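Local coordinates for HhaI Restriction Endonuclease (Haemophilus parahaemolyticus, PDB 6UKF), which probably recognises and cleaves a short specific sequence in double-stranded DNA, as a type II restriction endonuclease does, at residues L164-K173 and T184-S192; F136-Y147 and I240-R249. One frame throughout, in Å; residues are numbered along the deposited sequence. Where two conformers were deposited one is given.

In the fold
Neither contact lies at the centre of the protein: the two sit on opposite sides of it, with nearest atoms about 34 Å apart, and they share no helix or strand. Both are partly buried. Contact 1 is local, closing a helix start against a beta hairpin only eleven residues further on; its interface is apolar, with no direct hydrogen bond across it, while Asn165 and the backbone N of Lys167 bond to DNA phosphates. Contact 2 joins parts of the chain more than ninety residues apart, fixing the C-terminal helix against the edge strand 136-140 of a mixed sheet. Here a buried aspartate bonded to a tyrosine hydroxyl, weaker bonds and bridging waters accompany the apolar packing.

Contact 1: residues L164-K173 and T184-S192; sequences LNSKSLPDFK and TMRGLELHS. With EDO (1,2-ethanediol), chain H; nucleotides of chain B.
Leu188 lays its two methyls over the backbone of Leu164 and Asn165, CD1 lying 3.5 Å from Leu164 O and CD2 3.7 Å from Asn165 C. It follows Gly187 in a type II' turn from Arg186 to Glu189, where the glycine readily takes the positive phi of 64°. Leu169 reaches between Met185 and Leu188, touching Met185 CE with CD1 and Leu188 CD2 with the other branch. In the conformer given, Met185 is bent at chi2 (-66°) and chi3 (-57°), which curls its flexible chain back so that the methyl, CE, lies 3.7 Å from Leu169 CD1. Its sulfur then stands at the edge of the Phe172 ring, a Met-aromatic contact with SD 5.4 Å from the centroid. Leu190 CD2 meets the same ring in its plane, 3.9 Å from Phe172 CZ. Lys173 packs its aliphatic CE on Met185 CG while its NZ makes a weak bond to a water held by Gly187 O. Asn165 turns from the hairpin: OD1 accepts from Ser168 N, an Asx motif, and also from Ser168 OG, leaving ND2 to donate to OP2 of DC3 of chain B at 2.8 Å. Helix 169-179 packs on the sheet containing strands 207-212 and 217-221, where Phe172 meets Phe208 edge-to-face; backbone hydrogen bonding between Leu190 and Tyr217 joins the hairpin to that sheet.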
loop_
_atom_site.group_PDB
_atom_site.type_symbol
_atom_site.label_atom_id
_atom_site.label_comp_id
_atom_site.label_asym_id
_atom_site.label_seq_id
_atom_site.Cartn_x
_atom_site.Cartn_y
_atom_site.Cartn_z
ATOM N N LEU A 164 -14.652 -15.530 -0.930
ATOM C CA LEU A 164 -15.224 -16.862 -1.034
ATOM C C LEU A 164 -15.878 -17.016 -2.400
ATOM O O LEU A 164 -16.525 -16.094 -2.902
ATOM C CB LEU A 164 -16.273 -17.056 0.061
ATOM C CG LEU A 164 -16.944 -18.429 0.128
ATOM C CD1 LEU A 164 -15.967 -19.468 0.656
ATOM C CD2 LEU A 164 -18.193 -18.373 0.989
ATOM N N ASN A 165 -15.697 -18.185 -3.007
ATOM C CA ASN A 165 -16.236 -18.465 -4.328
ATOM C C ASN A 165 -17.042 -19.757 -4.286
ATOM O O ASN A 165 -17.023 -20.499 -3.300
ATOM C CB ASN A 165 -15.125 -18.547 -5.385
ATOM C CG ASN A 165 -13.998 -19.477 -4.983
ATOM O OD1 ASN A 165 -14.227 -20.538 -4.402
ATOM N ND2 ASN A 165 -12.768 -19.079 -5.289
ATOM N N SER A 166 -17.765 -20.015 -5.378
ATOM C CA SER A 166 -18.635 -21.186 -5.429
ATOM C C SER A 166 -17.842 -22.471 -5.239
ATOM O O SER A 166 -18.289 -23.388 -4.539
ATOM C CB SER A 166 -19.386 -21.215 -6.759
ATOM O OG SER A 166 -20.135 -20.027 -6.948
ATOM N N LYS A 167 -16.663 -22.563 -5.858
ATOM C CA LYS A 167 -15.853 -23.768 -5.717
ATOM C C LYS A 167 -15.501 -24.041 -4.260
ATOM O O LYS A 167 -15.405 -25.204 -3.855
ATOM C CB LYS A 167 -14.581 -23.646 -6.557
ATOM C CG LYS A 167 -13.645 -24.842 -6.452
ATOM C CD LYS A 167 -12.393 -24.643 -7.294
ATOM N N SER A 168 -15.317 -22.993 -3.458
ATOM C CA SER A 168 -14.931 -23.147 -2.062
ATOM C C SER A 168 -16.119 -23.191 -1.112
ATOM O O SER A 168 -15.927 -23.443 0.082
ATOM C CB SER A 168 -14.017 -21.991 -1.644
ATOM O OG SER A 168 -12.948 -21.834 -2.558
ATOM N N LEU A 169 -17.334 -22.954 -1.607
ATOM C CA LEU A 169 -18.495 -22.881 -0.722
ATOM C C LEU A 169 -18.719 -24.169 0.059
ATOM O O LEU A 169 -18.963 -24.093 1.276
ATOM C CB LEU A 169 -19.724 -22.448 -1.529
ATOM C CG LEU A 169 -21.031 -22.247 -0.761
ATOM C CD1 LEU A 169 -20.849 -21.266 0.380
ATOM C CD2 LEU A 169 -22.125 -21.767 -1.693
ATOM N N PRO A 170 -18.665 -25.360 -0.547
ATOM C CA PRO A 170 -18.805 -26.586 0.260
ATOM C C PRO A 170 -17.795 -26.687 1.392
ATOM O O PRO A 170 -18.170 -27.024 2.523
ATOM C CB PRO A 170 -18.645 -27.706 -0.778
ATOM C CG PRO A 170 -19.042 -27.085 -2.062
ATOM C CD PRO A 170 -18.597 -25.658 -1.988
ATOM N N ASP A 171 -16.517 -26.412 1.120
ATOM C CA ASP A 171 -15.522 -26.460 2.187
ATOM C C ASP A 171 -15.853 -25.467 3.289
ATOM O O ASP A 171 -15.647 -25.753 4.474
ATOM C CB ASP A 171 -14.122 -26.184 1.638
ATOM C CG ASP A 171 -13.538 -27.372 0.905
ATOM O OD1 ASP A 171 -12.627 -27.169 0.077
ATOM O OD2 ASP A 171 -13.999 -28.506 1.146
ATOM N N PHE A 172 -16.362 -24.288 2.925
ATOM C CA PHE A 172 -16.679 -23.298 3.945
ATOM C C PHE A 172 -17.866 -23.739 4.794
ATOM O O PHE A 172 -17.838 -23.614 6.023
ATOM C CB PHE A 172 -16.943 -21.929 3.327
ATOM C CG PHE A 172 -17.241 -20.878 4.348
ATOM C CD1 PHE A 172 -16.284 -20.528 5.285
ATOM C CD2 PHE A 172 -18.480 -20.262 4.398
ATOM C CE1 PHE A 172 -16.546 -19.575 6.246
ATOM C CE2 PHE A 172 -18.749 -19.304 5.358
ATOM C CZ PHE A 172 -17.780 -18.960 6.284
ATOM N N LYS A 173 -18.929 -24.238 4.158
ATOM C CA LYS A 173 -20.054 -24.766 4.922
ATOM C C LYS A 173 -19.605 -25.884 5.852
ATOM O O LYS A 173 -20.070 -25.977 6.993
ATOM C CB LYS A 173 -21.144 -25.268 3.977
ATOM C CG LYS A 173 -21.899 -24.167 3.252
ATOM C CD LYS A 173 -23.038 -24.734 2.410
ATOM C CE LYS A 173 -23.792 -23.627 1.690
ATOM N NZ LYS A 173 -24.754 -24.142 0.683
ATOM N N THR A 184 -26.884 -19.578 8.105
ATOM C CA THR A 184 -27.596 -19.787 6.858
ATOM C C THR A 184 -26.816 -19.051 5.781
ATOM O O THR A 184 -26.318 -17.948 6.023
ATOM C CB THR A 184 -29.006 -19.191 6.934
ATOM O OG1 THR A 184 -29.738 -19.809 8.000
ATOM C CG2 THR A 184 -29.756 -19.383 5.616
ATOM N N MET A 185 -26.699 -19.655 4.601
ATOM C CA MET A 185 -26.027 -19.033 3.466
ATOM C C MET A 185 -27.063 -18.589 2.446
ATOM O O MET A 185 -27.983 -19.347 2.118
ATOM C CB MET A 185 -25.076 -20.001 2.757
ATOM C CG MET A 185 -23.912 -20.519 3.577
ATOM S SD MET A 185 -22.703 -19.261 4.046
ATOM C CE MET A 185 -22.209 -18.585 2.461
ATOM N N ARG A 186 -26.905 -17.369 1.946
ATOM C CA ARG A 186 -27.704 -16.836 0.848
ATOM C C ARG A 186 -26.709 -16.611 -0.286
ATOM O O ARG A 186 -26.055 -15.567 -0.353
ATOM C CB ARG A 186 -28.400 -15.544 1.253
ATOM N N GLY A 187 -26.583 -17.598 -1.168
ATOM C CA GLY A 187 -25.487 -17.566 -2.122
ATOM C C GLY A 187 -24.167 -17.665 -1.382
ATOM O O GLY A 187 -23.948 -18.574 -0.574
ATOM N N LEU A 188 -23.273 -16.717 -1.650
ATOM C CA LEU A 188 -21.989 -16.648 -0.968
ATOM C C LEU A 188 -22.025 -15.768 0.274
ATOM O O LEU A 188 -21.002 -15.645 0.957
ATOM C CB LEU A 188 -20.913 -16.141 -1.931
ATOM C CG LEU A 188 -20.674 -17.053 -3.136
ATOM C CD1 LEU A 188 -19.768 -16.380 -4.149
ATOM C CD2 LEU A 188 -20.089 -18.385 -2.684
ATOM N N GLU A 189 -23.167 -15.157 0.580
ATOM C CA GLU A 189 -23.313 -14.331 1.769
ATOM C C GLU A 189 -23.671 -15.208 2.961
ATOM O O GLU A 189 -24.496 -16.121 2.856
ATOM C CB GLU A 189 -24.403 -13.280 1.560
ATOM N N LEU A 190 -23.047 -14.920 4.096
ATOM C CA LEU A 190 -23.223 -15.697 5.313
ATOM C C LEU A 190 -24.128 -14.942 6.275
ATOM O O LEU A 190 -23.969 -13.734 6.475
ATOM C CB LEU A 190 -21.865 -15.939 5.973
ATOM C CG LEU A 190 -21.849 -16.594 7.354
ATOM C CD1 LEU A 190 -22.437 -17.989 7.289
ATOM C CD2 LEU A 190 -20.433 -16.631 7.901
ATOM N N HIS A 191 -25.078 -15.661 6.866
ATOM C CA HIS A 191 -25.985 -15.107 7.860
ATOM C C HIS A 191 -25.882 -15.931 9.133
ATOM O O HIS A 191 -25.888 -17.166 9.079
ATOM C CB HIS A 191 -27.427 -15.104 7.353
ATOM C CG HIS A 191 -27.689 -14.073 6.301
ATOM N ND1 HIS A 191 -27.449 -14.298 4.963
ATOM C CD2 HIS A 191 -28.158 -12.806 6.392
ATOM C CE1 HIS A 191 -27.766 -13.217 4.274
ATOM N NE2 HIS A 191 -28.199 -12.297 5.117
ATOM N N SER A 192 -25.771 -15.247 10.267
ATOM C CA SER A 192 -25.689 -15.917 11.555
ATOM C C SER A 192 -26.057 -14.924 12.644
ATOM O O SER A 192 -25.711 -13.744 12.557
ATOM C CB SER A 192 -24.275 -16.455 11.803
ATOM O OG SER A 192 -24.157 -16.991 13.108
HETATM C C1 EDO H . -17.571 -13.011 -0.817
HETATM O O1 EDO H . -16.516 -12.392 -0.074
HETATM C C2 EDO H . -18.891 -12.805 -0.081
HETATM O O2 EDO H . -18.886 -13.563 1.132
ATOM P P DC B 2 -15.320 -19.831 -9.004
ATOM O OP1 DC B 2 -16.020 -20.936 -8.312
ATOM O OP2 DC B 2 -15.616 -18.426 -8.642
ATOM O "O5'" DC B 2 -13.747 -20.084 -8.869
ATOM C "C5'" DC B 2 -13.196 -21.336 -9.267
ATOM C "C4'" DC B 2 -11.677 -21.287 -9.264
ATOM O "O4'" DC B 2 -11.215 -20.379 -10.293
ATOM C "C3'" DC B 2 -11.054 -20.800 -7.952
ATOM O "O3'" DC B 2 -10.177 -21.806 -7.445
ATOM C "C2'" DC B 2 -10.319 -19.506 -8.324
ATOM C "C1'" DC B 2 -10.089 -19.671 -9.819
ATOM N N1 DC B 2 -9.974 -18.395 -10.584
ATOM C C2 DC B 2 -8.834 -18.162 -11.369
ATOM O O2 DC B 2 -7.936 -19.013 -11.405
ATOM N N3 DC B 2 -8.745 -17.003 -12.066
ATOM C C4 DC B 2 -9.731 -16.109 -12.005
ATOM N N4 DC B 2 -9.597 -14.982 -12.712
ATOM C C5 DC B 2 -10.900 -16.329 -11.219
ATOM C C6 DC B 2 -10.980 -17.475 -10.534
ATOM P P DC B 3 -9.713 -21.796 -5.910
ATOM O OP1 DC B 3 -9.767 -23.191 -5.422
ATOM O OP2 DC B 3 -10.489 -20.752 -5.207
ATOM O "O5'" DC B 3 -8.180 -21.355 -5.990
ATOM C "C5'" DC B 3 -7.264 -22.137 -6.752
ATOM C "C4'" DC B 3 -5.967 -21.382 -6.967
ATOM O "O4'" DC B 3 -6.189 -20.295 -7.898
ATOM C "C3'" DC B 3 -5.384 -20.754 -5.697
ATOM O "O3'" DC B 3 -4.059 -21.242 -5.489
ATOM C "C2'" DC B 3 -5.435 -19.243 -5.956
ATOM C "C1'" DC B 3 -5.462 -19.164 -7.478
ATOM N N1 DC B 3 -6.120 -17.947 -8.034
ATOM C C2 DC B 3 -5.440 -17.166 -8.977
ATOM O O2 DC B 3 -4.298 -17.493 -9.325
ATOM N N3 DC B 3 -6.052 -16.066 -9.481
ATOM C C4 DC B 3 -7.284 -15.745 -9.082
ATOM N N4 DC B 3 -7.848 -14.653 -9.605
ATOM C C5 DC B 3 -7.994 -16.532 -8.127
ATOM C C6 DC B 3 -7.382 -17.615 -7.639
HETATM O O HOH W 1 -25.294 -20.945 -0.402
#

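Contact 2: residues F136-Y147 and I240-R249; sequences FIIFPIEHFEHY and ISLFILNEDR. With PO4 (phosphate ion), chain Q.
Asp248 receives Tyr147 OH on the anti side of OD1, at 2.6 Å and 20° out of the carboxylate plane. His143 ND1 adds weak bonds to both oxygens, the nearer 2.9 Å to Asp248 OD2, its ring turned 42° from the carboxylate. With CG anti to the carbonyl carbon, Asp248 swings its carboxylate toward these donors, and Pro140 CD packs 3.3 Å from Asp248 CG. His146 ND1 donates almost straight (174°) to O4 of a phosphate, probably from the crystallisation liquor, at 2.7 Å; Ile244 CD1 lies over one face of the His146 ring, 3.4 Å from its centroid, a tight CH-pi contact. A water joins His146 O, Ser241 N and phosphate O4. Ser241 OG caps the helix, accepting from Ile244 N and weakly from Phe243 N. Waters also join Ile138 N to Arg249 NE and Ile138 O to Leu245 O. In the conformer given, Arg249 NH1 is hydrogen-bonded to the hydroxyls of Tyr18 and Tyr13, while NH2 bonds weakly to Phe136 O and Ile138 CD1 covers one guanidinium face. Branched Ile137 and Ile240 meet tip to tip. Burying a carboxylate is costly; donors from Tyr147 and His143 probably offset that cost and help keep Asp248 ionised.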
loop_
_atom_site.group_PDB
_atom_site.type_symbol
_atom_site.label_atom_id
_atom_site.label_comp_id
_atom_site.label_asym_id
_atom_site.label_seq_id
_atom_site.Cartn_x
_atom_site.Cartn_y
_atom_site.Cartn_z
ATOM N N PHE A 136 -3.708 21.060 5.426
ATOM C CA PHE A 136 -3.367 20.278 4.248
ATOM C C PHE A 136 -2.045 20.748 3.664
ATOM O O PHE A 136 -1.750 21.946 3.622
ATOM C CB PHE A 136 -4.474 20.369 3.202
ATOM C CG PHE A 136 -5.687 19.569 3.554
ATOM C CD1 PHE A 136 -5.694 18.195 3.386
ATOM C CD2 PHE A 136 -6.814 20.184 4.065
ATOM C CE1 PHE A 136 -6.804 17.452 3.716
ATOM C CE2 PHE A 136 -7.930 19.443 4.396
ATOM C CZ PHE A 136 -7.925 18.078 4.218
ATOM N N ILE A 137 -1.251 19.784 3.216
ATOM C CA ILE A 137 0.071 20.017 2.653
ATOM C C ILE A 137 0.110 19.310 1.308
ATOM O O ILE A 137 -0.114 18.097 1.238
ATOM C CB ILE A 137 1.170 19.474 3.581
ATOM C CG1 ILE A 137 1.139 20.209 4.925
ATOM C CG2 ILE A 137 2.527 19.601 2.920
ATOM C CD1 ILE A 137 1.878 19.494 6.033
ATOM N N ILE A 138 0.377 20.062 0.244
ATOM C CA ILE A 138 0.435 19.533 -1.113
ATOM C C ILE A 138 1.810 19.859 -1.670
ATOM O O ILE A 138 2.247 21.013 -1.613
ATOM C CB ILE A 138 -0.658 20.149 -2.004
ATOM C CG1 ILE A 138 -2.047 19.888 -1.413
ATOM C CG2 ILE A 138 -0.557 19.593 -3.421
ATOM C CD1 ILE A 138 -3.149 20.680 -2.079
ATOM N N PHE A 139 2.490 18.857 -2.220
ATOM C CA PHE A 139 3.844 19.102 -2.689
ATOM C C PHE A 139 4.180 18.215 -3.874
ATOM O O PHE A 139 3.651 17.102 -3.992
ATOM C CB PHE A 139 4.879 18.912 -1.569
ATOM C CG PHE A 139 4.958 17.513 -1.033
ATOM C CD1 PHE A 139 5.774 16.572 -1.637
ATOM C CD2 PHE A 139 4.235 17.144 0.086
ATOM C CE1 PHE A 139 5.857 15.285 -1.140
ATOM C CE2 PHE A 139 4.315 15.861 0.589
ATOM C CZ PHE A 139 5.129 14.930 -0.025
ATOM N N PRO A 140 5.061 18.675 -4.757
ATOM C CA PRO A 140 5.461 17.866 -5.908
ATOM C C PRO A 140 6.459 16.791 -5.514
ATOM O O PRO A 140 7.259 16.957 -4.591
ATOM C CB PRO A 140 6.119 18.898 -6.832
ATOM C CG PRO A 140 6.697 19.898 -5.898
ATOM C CD PRO A 140 5.742 19.983 -4.741
ATOM N N ILE A 141 6.414 15.679 -6.254
ATOM C CA ILE A 141 7.250 14.517 -5.949
ATOM C C ILE A 141 8.727 14.881 -5.878
ATOM O O ILE A 141 9.475 14.308 -5.078
ATOM C CB ILE A 141 6.953 13.382 -6.959
ATOM C CG1 ILE A 141 7.776 12.123 -6.665
ATOM C CG2 ILE A 141 7.203 13.835 -8.397
ATOM C CD1 ILE A 141 7.570 11.545 -5.289
ATOM N N GLU A 142 9.173 15.845 -6.687
ATOM C CA GLU A 142 10.591 16.190 -6.701
ATOM C C GLU A 142 11.082 16.768 -5.378
ATOM O O GLU A 142 12.300 16.832 -5.174
ATOM C CB GLU A 142 10.902 17.161 -7.843
ATOM C CG GLU A 142 10.105 18.449 -7.811
ATOM C CD GLU A 142 8.876 18.412 -8.703
ATOM O OE1 GLU A 142 8.452 19.492 -9.159
ATOM O OE2 GLU A 142 8.314 17.318 -8.941
ATOM N N HIS A 143 10.188 17.180 -4.476
ATOM C CA HIS A 143 10.581 17.755 -3.194
ATOM C C HIS A 143 10.233 16.859 -2.010
ATOM O O HIS A 143 10.185 17.333 -0.872
ATOM C CB HIS A 143 9.977 19.144 -3.019
ATOM C CG HIS A 143 10.594 20.171 -3.910
ATOM N ND1 HIS A 143 10.238 21.498 -3.870
ATOM C CD2 HIS A 143 11.553 20.067 -4.861
ATOM C CE1 HIS A 143 10.938 22.170 -4.764
ATOM N NE2 HIS A 143 11.745 21.325 -5.379
ATOM N N PHE A 144 10.043 15.564 -2.264
ATOM C CA PHE A 144 9.575 14.628 -1.244
ATOM C C PHE A 144 10.379 14.713 0.048
ATOM O O PHE A 144 9.807 14.661 1.143
ATOM C CB PHE A 144 9.652 13.212 -1.820
ATOM C CG PHE A 144 8.904 12.189 -1.028
ATOM C CD1 PHE A 144 7.577 11.926 -1.304
ATOM C CD2 PHE A 144 9.528 11.477 -0.020
ATOM C CE1 PHE A 144 6.879 10.981 -0.584
ATOM C CE2 PHE A 144 8.834 10.533 0.704
ATOM C CZ PHE A 144 7.508 10.286 0.420
ATOM N N GLU A 145 11.706 14.817 -0.054
ATOM C CA GLU A 145 12.547 14.718 1.134
ATOM C C GLU A 145 12.344 15.880 2.098
ATOM O O GLU A 145 12.733 15.773 3.266
ATOM C CB GLU A 145 14.025 14.605 0.741
ATOM C CG GLU A 145 14.689 15.895 0.253
ATOM C CD GLU A 145 14.357 16.243 -1.190
ATOM O OE1 GLU A 145 13.560 15.585 -1.780
ATOM O OE2 GLU A 145 14.981 17.284 -1.740
ATOM N N HIS A 146 11.764 16.986 1.638
ATOM C CA HIS A 146 11.507 18.118 2.515
ATOM C C HIS A 146 10.298 17.905 3.411
ATOM O O HIS A 146 10.066 18.715 4.316
ATOM C CB HIS A 146 11.322 19.386 1.682
ATOM C CG HIS A 146 12.539 19.766 0.899
ATOM N ND1 HIS A 146 13.709 20.177 1.501
ATOM C CD2 HIS A 146 12.773 19.786 -0.433
ATOM C CE1 HIS A 146 14.609 20.439 0.571
ATOM N NE2 HIS A 146 14.066 20.211 -0.612
ATOM N N TYR A 147 9.539 16.840 3.192
ATOM C CA TYR A 147 8.289 16.603 3.897
ATOM C C TYR A 147 8.285 15.333 4.725
ATOM O O TYR A 147 7.675 15.315 5.795
ATOM C CB TYR A 147 7.139 16.550 2.886
ATOM C CG TYR A 147 6.944 17.873 2.198
ATOM C CD1 TYR A 147 7.642 18.182 1.039
ATOM C CD2 TYR A 147 6.094 18.833 2.727
ATOM C CE1 TYR A 147 7.480 19.402 0.414
ATOM C CE2 TYR A 147 5.924 20.053 2.108
ATOM C CZ TYR A 147 6.622 20.335 0.957
ATOM O OH TYR A 147 6.447 21.551 0.340
ATOM N N ILE A 240 8.911 21.225 8.749
ATOM C CA ILE A 240 8.867 21.483 7.313
ATOM C C ILE A 240 9.107 22.964 7.052
ATOM O O ILE A 240 8.475 23.829 7.671
ATOM C CB ILE A 240 7.515 21.033 6.742
ATOM C CG1 ILE A 240 7.306 19.535 6.977
ATOM C CG2 ILE A 240 7.422 21.368 5.259
ATOM C CD1 ILE A 240 5.886 19.072 6.717
ATOM N N SER A 241 10.010 23.262 6.118
ATOM C CA SER A 241 10.273 24.646 5.739
ATOM C C SER A 241 9.015 25.296 5.180
ATOM O O SER A 241 8.433 24.810 4.205
ATOM C CB SER A 241 11.374 24.699 4.683
ATOM O OG SER A 241 11.428 25.987 4.089
ATOM N N LEU A 242 8.612 26.420 5.775
ATOM C CA LEU A 242 7.453 27.135 5.255
ATOM C C LEU A 242 7.744 27.766 3.901
ATOM O O LEU A 242 6.819 28.005 3.118
ATOM C CB LEU A 242 7.005 28.209 6.242
ATOM C CG LEU A 242 6.607 27.745 7.642
ATOM C CD1 LEU A 242 5.934 28.890 8.383
ATOM C CD2 LEU A 242 5.700 26.525 7.594
ATOM N N PHE A 243 9.013 28.052 3.616
ATOM C CA PHE A 243 9.379 28.600 2.316
ATOM C C PHE A 243 9.178 27.564 1.218
ATOM O O PHE A 243 8.586 27.855 0.171
ATOM C CB PHE A 243 10.832 29.071 2.370
ATOM C CG PHE A 243 11.349 29.575 1.065
ATOM C CD1 PHE A 243 11.031 30.845 0.622
ATOM C CD2 PHE A 243 12.151 28.774 0.273
ATOM C CE1 PHE A 243 11.504 31.308 -0.588
ATOM C CE2 PHE A 243 12.628 29.227 -0.936
ATOM C CZ PHE A 243 12.305 30.497 -1.369
ATOM N N ILE A 244 9.655 26.340 1.447
ATOM C CA ILE A 244 9.419 25.258 0.496
ATOM C C ILE A 244 7.928 24.976 0.373
ATOM O O ILE A 244 7.402 24.786 -0.731
ATOM C CB ILE A 244 10.211 24.005 0.918
ATOM C CG1 ILE A 244 11.711 24.321 0.913
ATOM C CG2 ILE A 244 9.866 22.823 0.015
ATOM C CD1 ILE A 244 12.598 23.164 1.284
ATOM N N LEU A 245 7.226 24.944 1.505
ATOM C CA LEU A 245 5.794 24.673 1.485
ATOM C C LEU A 245 5.066 25.650 0.571
ATOM O O LEU A 245 4.233 25.253 -0.250
ATOM C CB LEU A 245 5.254 24.774 2.909
ATOM C CG LEU A 245 3.779 24.442 3.120
ATOM C CD1 LEU A 245 3.580 22.939 3.114
ATOM C CD2 LEU A 245 3.295 25.063 4.417
ATOM N N ASN A 246 5.376 26.939 0.694
ATOM C CA ASN A 246 4.658 27.941 -0.085
ATOM C C ASN A 246 4.970 27.828 -1.572
ATOM O O ASN A 246 4.061 27.909 -2.404
ATOM C CB ASN A 246 4.966 29.343 0.441
ATOM C CG ASN A 246 4.204 29.668 1.710
ATOM O OD1 ASN A 246 3.190 29.040 2.019
ATOM N ND2 ASN A 246 4.683 30.660 2.447
ATOM N N GLU A 247 6.241 27.653 -1.937
ATOM C CA GLU A 247 6.546 27.526 -3.359
ATOM C C GLU A 247 5.948 26.250 -3.937
ATOM O O GLU A 247 5.560 26.222 -5.111
ATOM C CB GLU A 247 8.051 27.612 -3.607
ATOM C CG GLU A 247 8.858 26.438 -3.088
ATOM C CD GLU A 247 10.354 26.640 -3.259
ATOM O OE1 GLU A 247 10.772 27.730 -3.708
ATOM O OE2 GLU A 247 11.117 25.705 -2.938
ATOM N N ASP A 248 5.832 25.200 -3.120
ATOM C CA ASP A 248 5.248 23.950 -3.591
ATOM C C ASP A 248 3.747 24.072 -3.803
ATOM O O ASP A 248 3.205 23.454 -4.726
ATOM C CB ASP A 248 5.597 22.814 -2.632
ATOM C CG ASP A 248 7.000 22.324 -2.840
ATOM O OD1 ASP A 248 7.489 21.565 -2.062
ATOM O OD2 ASP A 248 7.606 22.797 -3.921
ATOM N N ARG A 249 3.056 24.853 -2.973
ATOM C CA ARG A 249 1.645 25.102 -3.237
ATOM C C ARG A 249 1.472 25.842 -4.558
ATOM O O ARG A 249 0.553 25.546 -5.329
ATOM C CB ARG A 249 1.009 25.870 -2.076
ATOM C CG ARG A 249 -0.510 26.025 -2.188
ATOM C CD ARG A 249 -1.249 24.682 -2.201
ATOM N NE ARG A 249 -1.444 24.109 -0.870
ATOM C CZ ARG A 249 -2.625 23.951 -0.271
ATOM N NH1 ARG A 249 -3.754 24.316 -0.869
ATOM N NH2 ARG A 249 -2.679 23.414 0.938
HETATM P P PO4 Q . 14.917 19.544 4.760
HETATM O O1 PO4 Q . 14.369 19.152 6.109
HETATM O O2 PO4 Q . 16.288 20.147 4.934
HETATM O O3 PO4 Q . 15.011 18.327 3.873
HETATM O O4 PO4 Q . 14.004 20.559 4.116
HETATM O O HOH W 2 0.454 23.034 1.010
HETATM O O HOH W 3 2.835 22.869 0.125
HETATM O O HOH W 4 11.462 21.064 4.931
#